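Local coordinates for prolyl 4-hydroxylase (Phytophthora capsici LT1534, PDB 6IUQ), which probably hydroxylates proline residues in protein substrates, as an iron(II)- and 2-oxoglutarate-dependent oxygenase built on a double-stranded beta-helix core, at residues G161-N175 and E223-N237. Sequence-based numbering, arbitrary orientation.
Sequences GAPNKRKVTCLLYLN and ERYVLTIWLDGAKVN
Arg166 lays its guanidinium flat on the indole of Trp230, the planes 10° apart and Arg166 CZ 3.6 Å from the centre of the six-membered ring, a cation-pi stack. An extended chain from CG to NE carries the arginine along the ring, with CD over the five-membered part; Thr228 CG2 touches the opposite face. Thr169 OG1 lies at the indole edge, 3.0 Å from Trp230 NE1, and both atoms hydrogen-bond Asp158, an iron ligand, so this pair forms a second shell that probably orients the metal-binding carboxylate. Arg166 NH1 reaches the backbone O of Asp158.

Strands 166-173 and 224-232 pair antiparallel, tightly from this stack to Tyr173 and Val226. Lys167 N and Val168 N both donate to Leu231 O, at 2.8 and 3.1 Å, a classic beta bulge. Val168, Cys170 and Leu172 lie beside Leu231, Ile229 and Leu227, respectively, on one sheet face. On the face of Thr169 and Trp230, toward the iron, Tyr173 CE1 meets Val226 CG2 at 3.5 Å, and a water bridges Tyr173 OH and Arg224 NH2. Beyond the bulge Gly233 N still donates to Lys165 O (3.0 Å), and Lys165 bends back until NZ lies 3.6 Å from buried Val236 CG1; the turns at Ala162-Pro163 and Ala234-Lys235 are exposed. There a water joins Ala162 O to Asn237 ND2, while Arg268 hydrogen-bonds Asn237 OD1.

Within the larger, antiparallel sheet of the double-stranded beta-helix, strand 204-209 flanks 166-173 and 139-146 flanks 224-232, while helix 46-61 packs on Leu174 and Tyr225.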
loop_
_atom_site.group_PDB
_atom_site.type_symbol
_atom_site.label_atom_id
_atom_site.label_comp_id
_atom_site.label_asym_id
_atom_site.label_seq_id
_atom_site.Cartn_x
_atom_site.Cartn_y
_atom_site.Cartn_z
ATOM N N GLY A 161 9.111 -7.221 6.635
ATOM C CA GLY A 161 9.569 -7.751 7.878
ATOM C C GLY A 161 10.714 -6.959 8.402
ATOM O O GLY A 161 10.867 -5.816 8.127
ATOM N N ALA A 162 11.491 -7.628 9.222
ATOM C CA ALA A 162 12.769 -7.175 9.782
ATOM C C ALA A 162 12.623 -6.093 10.718
ATOM O O ALA A 162 12.040 -6.299 11.743
ATOM C CB ALA A 162 13.749 -6.786 8.713
ATOM N N PRO A 163 13.194 -4.962 10.351
ATOM C CA PRO A 163 13.143 -3.735 11.114
ATOM C C PRO A 163 12.033 -2.822 10.608
ATOM O O PRO A 163 11.743 -1.902 11.316
ATOM C CB PRO A 163 14.505 -3.116 10.846
ATOM C CG PRO A 163 14.840 -3.598 9.519
ATOM C CD PRO A 163 14.285 -4.969 9.397
ATOM N N ASN A 164 11.447 -3.064 9.440
ATOM C CA ASN A 164 10.375 -2.202 8.963
ATOM C C ASN A 164 9.263 -2.009 9.995
ATOM O O ASN A 164 8.810 -2.912 10.578
ATOM C CB ASN A 164 9.835 -2.694 7.648
ATOM C CG ASN A 164 8.947 -1.698 6.991
ATOM O OD1 ASN A 164 7.919 -1.354 7.492
ATOM N ND2 ASN A 164 9.365 -1.230 5.875
ATOM N N LYS A 165 8.845 -0.785 10.187
ATOM C CA LYS A 165 7.865 -0.411 11.170
ATOM C C LYS A 165 6.462 -0.092 10.678
ATOM O O LYS A 165 5.594 0.138 11.464
ATOM C CB LYS A 165 8.391 0.822 11.918
ATOM C CG LYS A 165 9.726 0.664 12.594
ATOM C CD LYS A 165 9.694 -0.508 13.543
ATOM C CE LYS A 165 8.369 -0.573 14.249
ATOM N NZ LYS A 165 8.272 -1.744 15.135
ATOM N N ARG A 166 6.260 -0.112 9.381
ATOM C CA ARG A 166 4.981 0.249 8.777
ATOM C C ARG A 166 3.853 -0.695 9.123
ATOM O O ARG A 166 4.000 -1.914 9.071
ATOM C CB ARG A 166 5.126 0.315 7.273
ATOM C CG ARG A 166 6.036 1.410 6.812
ATOM C CD ARG A 166 6.470 1.074 5.400
ATOM N NE ARG A 166 7.259 2.119 4.768
ATOM C CZ ARG A 166 7.809 1.996 3.565
ATOM N NH1 ARG A 166 7.655 0.863 2.862
ATOM N NH2 ARG A 166 8.502 3.012 3.060
ATOM N N LYS A 167 2.719 -0.107 9.484
ATOM C CA LYS A 167 1.514 -0.853 9.820
ATOM C C LYS A 167 0.374 -0.557 8.822
ATOM O O LYS A 167 -0.217 -1.476 8.282
ATOM C CB LYS A 167 1.069 -0.519 11.252
ATOM C CG LYS A 167 -0.180 -1.273 11.713
ATOM C CD LYS A 167 0.062 -2.764 11.553
ATOM C CE LYS A 167 -1.207 -3.575 11.645
ATOM N NZ LYS A 167 -1.336 -4.369 10.398
ATOM N N VAL A 168 0.060 0.712 8.590
ATOM C CA VAL A 168 -0.981 1.097 7.630
ATOM C C VAL A 168 -0.429 1.864 6.438
ATOM O O VAL A 168 0.320 2.824 6.602
ATOM C CB VAL A 168 -2.067 1.982 8.291
ATOM C CG1 VAL A 168 -3.132 2.384 7.261
ATOM C CG2 VAL A 168 -2.689 1.253 9.470
ATOM N N THR A 169 -0.794 1.438 5.233
ATOM C CA THR A 169 -0.448 2.172 4.030
ATOM C C THR A 169 -1.629 3.011 3.572
ATOM O O THR A 169 -2.751 2.520 3.493
ATOM C CB THR A 169 -0.034 1.229 2.891
ATOM O OG1 THR A 169 1.137 0.489 3.283
ATOM C CG2 THR A 169 0.227 2.038 1.616
ATOM N N CYS A 170 -1.369 4.284 3.285
ATOM C CA CYS A 170 -2.412 5.190 2.844
ATOM C C CYS A 170 -2.018 5.850 1.538
ATOM O O CYS A 170 -1.058 6.626 1.481
ATOM C CB CYS A 170 -2.702 6.251 3.905
ATOM S SG CYS A 170 -3.877 7.493 3.284
ATOM N N LEU A 171 -2.759 5.522 0.487
ATOM C CA LEU A 171 -2.462 6.017 -0.850
ATOM C C LEU A 171 -3.504 7.034 -1.298
ATOM O O LEU A 171 -4.697 6.754 -1.272
ATOM C CB LEU A 171 -2.391 4.846 -1.837
ATOM C CG LEU A 171 -1.253 3.827 -1.617
ATOM C CD1 LEU A 171 -1.463 2.591 -2.443
ATOM C CD2 LEU A 171 0.067 4.433 -2.017
ATOM N N LEU A 172 -3.052 8.219 -1.693
ATOM C CA LEU A 172 -3.922 9.204 -2.313
ATOM C C LEU A 172 -3.585 9.362 -3.787
ATOM O O LEU A 172 -2.472 9.780 -4.144
ATOM C CB LEU A 172 -3.817 10.561 -1.621
ATOM C CG LEU A 172 -4.574 11.707 -2.326
ATOM C CD1 LEU A 172 -6.044 11.418 -2.559
ATOM C CD2 LEU A 172 -4.418 13.016 -1.563
ATOM N N TYR A 173 -4.551 9.024 -4.637
ATOM C CA TYR A 173 -4.361 9.081 -6.078
ATOM C C TYR A 173 -4.872 10.406 -6.650
ATOM O O TYR A 173 -5.873 10.965 -6.189
ATOM C CB TYR A 173 -5.042 7.882 -6.755
ATOM C CG TYR A 173 -4.330 6.587 -6.420
ATOM C CD1 TYR A 173 -3.015 6.385 -6.824
ATOM C CD2 TYR A 173 -4.947 5.598 -5.661
ATOM C CE1 TYR A 173 -2.341 5.229 -6.513
ATOM C CE2 TYR A 173 -4.282 4.436 -5.335
ATOM C CZ TYR A 173 -2.977 4.256 -5.772
ATOM O OH TYR A 173 -2.285 3.118 -5.466
ATOM N N LEU A 174 -4.166 10.900 -7.660
ATOM C CA LEU A 174 -4.342 12.264 -8.117
ATOM C C LEU A 174 -4.235 12.377 -9.635
ATOM O O LEU A 174 -3.557 13.261 -10.149
ATOM C CB LEU A 174 -3.310 13.169 -7.443
ATOM C CG LEU A 174 -3.460 13.378 -5.932
ATOM C CD1 LEU A 174 -2.275 14.094 -5.332
ATOM C CD2 LEU A 174 -4.709 14.169 -5.630
ATOM N N ASN A 175 -4.910 11.479 -10.346
ATOM C CA ASN A 175 -4.901 11.492 -11.805
ATOM C C ASN A 175 -6.299 11.788 -12.355
ATOM O O ASN A 175 -7.185 10.924 -12.324
ATOM C CB ASN A 175 -4.367 10.153 -12.330
ATOM C CG ASN A 175 -3.116 9.696 -11.574
ATOM O OD1 ASN A 175 -2.032 10.295 -11.698
ATOM N ND2 ASN A 175 -3.268 8.649 -10.762
ATOM N N GLU A 223 1.328 9.721 -17.380
ATOM C CA GLU A 223 1.891 10.313 -16.168
ATOM C C GLU A 223 0.981 9.982 -14.980
ATOM O O GLU A 223 -0.243 10.061 -15.090
ATOM C CB GLU A 223 2.055 11.828 -16.322
ATOM C CG GLU A 223 2.883 12.478 -15.216
ATOM C CD GLU A 223 2.944 14.000 -15.328
ATOM O OE1 GLU A 223 1.870 14.635 -15.448
ATOM O OE2 GLU A 223 4.067 14.557 -15.283
ATOM N N ARG A 224 1.589 9.595 -13.863
ATOM C CA ARG A 224 0.862 9.113 -12.690
ATOM C C ARG A 224 1.472 9.714 -11.431
ATOM O O ARG A 224 2.656 9.514 -11.146
ATOM C CB ARG A 224 0.894 7.571 -12.624
ATOM C CG ARG A 224 0.123 6.888 -11.463
ATOM C CD ARG A 224 0.628 5.437 -11.313
ATOM N NE ARG A 224 -0.187 4.522 -10.507
ATOM C CZ ARG A 224 0.193 4.042 -9.321
ATOM N NH1 ARG A 224 1.360 4.414 -8.802
ATOM N NH2 ARG A 224 -0.587 3.193 -8.648
ATOM N N TYR A 225 0.663 10.468 -10.694
ATOM C CA TYR A 225 1.068 10.996 -9.395
ATOM C C TYR A 225 0.362 10.240 -8.287
ATOM O O TYR A 225 -0.824 9.904 -8.408
ATOM C CB TYR A 225 0.738 12.477 -9.270
ATOM C CG TYR A 225 1.714 13.432 -9.913
ATOM C CD1 TYR A 225 2.846 13.866 -9.227
ATOM C CD2 TYR A 225 1.488 13.937 -11.186
ATOM C CE1 TYR A 225 3.729 14.755 -9.800
ATOM C CE2 TYR A 225 2.367 14.831 -11.769
ATOM C CZ TYR A 225 3.483 15.239 -11.071
ATOM O OH TYR A 225 4.367 16.135 -11.640
ATOM N N VAL A 226 1.093 9.971 -7.209
ATOM C CA VAL A 226 0.499 9.371 -6.031
ATOM C C VAL A 226 1.146 9.929 -4.766
ATOM O O VAL A 226 2.343 10.186 -4.721
ATOM C CB VAL A 226 0.607 7.827 -6.063
ATOM C CG1 VAL A 226 2.058 7.379 -6.236
ATOM C CG2 VAL A 226 -0.003 7.243 -4.805
ATOM N N LEU A 227 0.337 10.153 -3.742
ATOM C CA LEU A 227 0.848 10.593 -2.452
ATOM C C LEU A 227 0.701 9.432 -1.490
ATOM O O LEU A 227 -0.371 8.862 -1.369
ATOM C CB LEU A 227 0.091 11.840 -1.978
ATOM C CG LEU A 227 0.351 12.487 -0.620
ATOM C CD1 LEU A 227 0.021 13.990 -0.730
ATOM C CD2 LEU A 227 -0.474 11.842 0.489
ATOM N N THR A 228 1.782 9.061 -0.818
ATOM C CA THR A 228 1.734 7.939 0.112
ATOM C C THR A 228 1.997 8.374 1.543
ATOM O O THR A 228 2.949 9.075 1.806
ATOM C CB THR A 228 2.764 6.857 -0.255
ATOM O OG1 THR A 228 2.599 6.493 -1.624
ATOM C CG2 THR A 228 2.587 5.623 0.632
ATOM N N ILE A 229 1.142 7.946 2.461
ATOM C CA ILE A 229 1.388 8.115 3.885
ATOM C C ILE A 229 1.481 6.739 4.541
ATOM O O ILE A 229 0.611 5.877 4.338
ATOM C CB ILE A 229 0.268 8.929 4.567
ATOM C CG1 ILE A 229 0.132 10.311 3.933
ATOM C CG2 ILE A 229 0.527 9.062 6.048
ATOM C CD1 ILE A 229 -1.117 11.072 4.396
ATOM N N TRP A 230 2.544 6.507 5.288
ATOM C CA TRP A 230 2.678 5.270 6.033
ATOM C C TRP A 230 2.594 5.566 7.503
ATOM O O TRP A 230 3.253 6.472 7.991
ATOM C CB TRP A 230 3.996 4.575 5.730
ATOM C CG TRP A 230 3.992 3.778 4.474
ATOM C CD1 TRP A 230 3.327 2.607 4.248
ATOM C CD2 TRP A 230 4.714 4.067 3.281
ATOM N NE1 TRP A 230 3.568 2.157 2.970
ATOM C CE2 TRP A 230 4.428 3.029 2.357
ATOM C CE3 TRP A 230 5.574 5.109 2.892
ATOM C CZ2 TRP A 230 4.968 3.000 1.067
ATOM C CZ3 TRP A 230 6.114 5.080 1.599
ATOM C CH2 TRP A 230 5.806 4.024 0.704
ATOM N N LEU A 231 1.786 4.792 8.213
ATOM C CA LEU A 231 1.696 4.925 9.658
ATOM C C LEU A 231 2.362 3.738 10.342
ATOM O O LEU A 231 2.017 2.581 10.068
ATOM C CB LEU A 231 0.228 5.063 10.064
ATOM C CG LEU A 231 -0.457 6.267 9.400
ATOM C CD1 LEU A 231 -1.843 6.486 9.939
ATOM C CD2 LEU A 231 0.402 7.561 9.523
ATOM N N ASP A 232 3.333 4.003 11.214
ATOM C CA ASP A 232 4.028 2.903 11.903
ATOM C C ASP A 232 3.252 2.342 13.094
ATOM O O ASP A 232 2.488 3.045 13.737
ATOM C CB ASP A 232 5.406 3.339 12.392
ATOM C CG ASP A 232 6.347 3.707 11.261
ATOM O OD1 ASP A 232 6.078 3.375 10.069
ATOM O OD2 ASP A 232 7.382 4.331 11.585
ATOM N N GLY A 233 3.466 1.061 13.385
ATOM C CA GLY A 233 2.860 0.430 14.539
ATOM C C GLY A 233 3.935 -0.063 15.493
ATOM O O GLY A 233 4.969 -0.587 15.060
ATOM N N ALA A 234 3.698 0.093 16.791
ATOM C CA ALA A 234 4.683 -0.304 17.792
ATOM C C ALA A 234 4.863 -1.834 17.892
ATOM O O ALA A 234 5.895 -2.309 18.361
ATOM C CB ALA A 234 4.292 0.269 19.157
ATOM N N LYS A 235 3.864 -2.596 17.455
ATOM C CA LYS A 235 3.842 -4.047 17.684
ATOM C C LYS A 235 4.023 -4.857 16.419
ATOM O O LYS A 235 3.766 -6.062 16.408
ATOM C CB LYS A 235 2.531 -4.471 18.338
ATOM C CG LYS A 235 2.338 -3.935 19.742
ATOM C CD LYS A 235 1.151 -4.616 20.406
ATOM C CE LYS A 235 -0.103 -4.477 19.555
ATOM N NZ LYS A 235 -1.311 -5.071 20.207
ATOM N N VAL A 236 4.460 -4.202 15.353
ATOM C CA VAL A 236 4.590 -4.880 14.078
ATOM C C VAL A 236 5.832 -5.790 14.083
ATOM O O VAL A 236 6.796 -5.544 14.806
ATOM C CB VAL A 236 4.630 -3.853 12.918
ATOM C CG1 VAL A 236 6.037 -3.307 12.717
ATOM C CG2 VAL A 236 4.132 -4.479 11.663
ATOM N N ASN A 237 5.775 -6.858 13.292
ATOM C CA ASN A 237 6.834 -7.869 13.205
ATOM C C ASN A 237 7.132 -8.559 14.550
ATOM O O ASN A 237 8.256 -8.949 14.825
ATOM C CB ASN A 237 8.096 -7.249 12.606
ATOM C CG ASN A 237 7.904 -6.882 11.138
ATOM O OD1 ASN A 237 7.236 -7.599 10.402
ATOM N ND2 ASN A 237 8.482 -5.767 10.713
HETATM O O HOH W 1 9.709 -4.325 12.902
HETATM O O HOH W 2 0.379 2.768 -5.889
#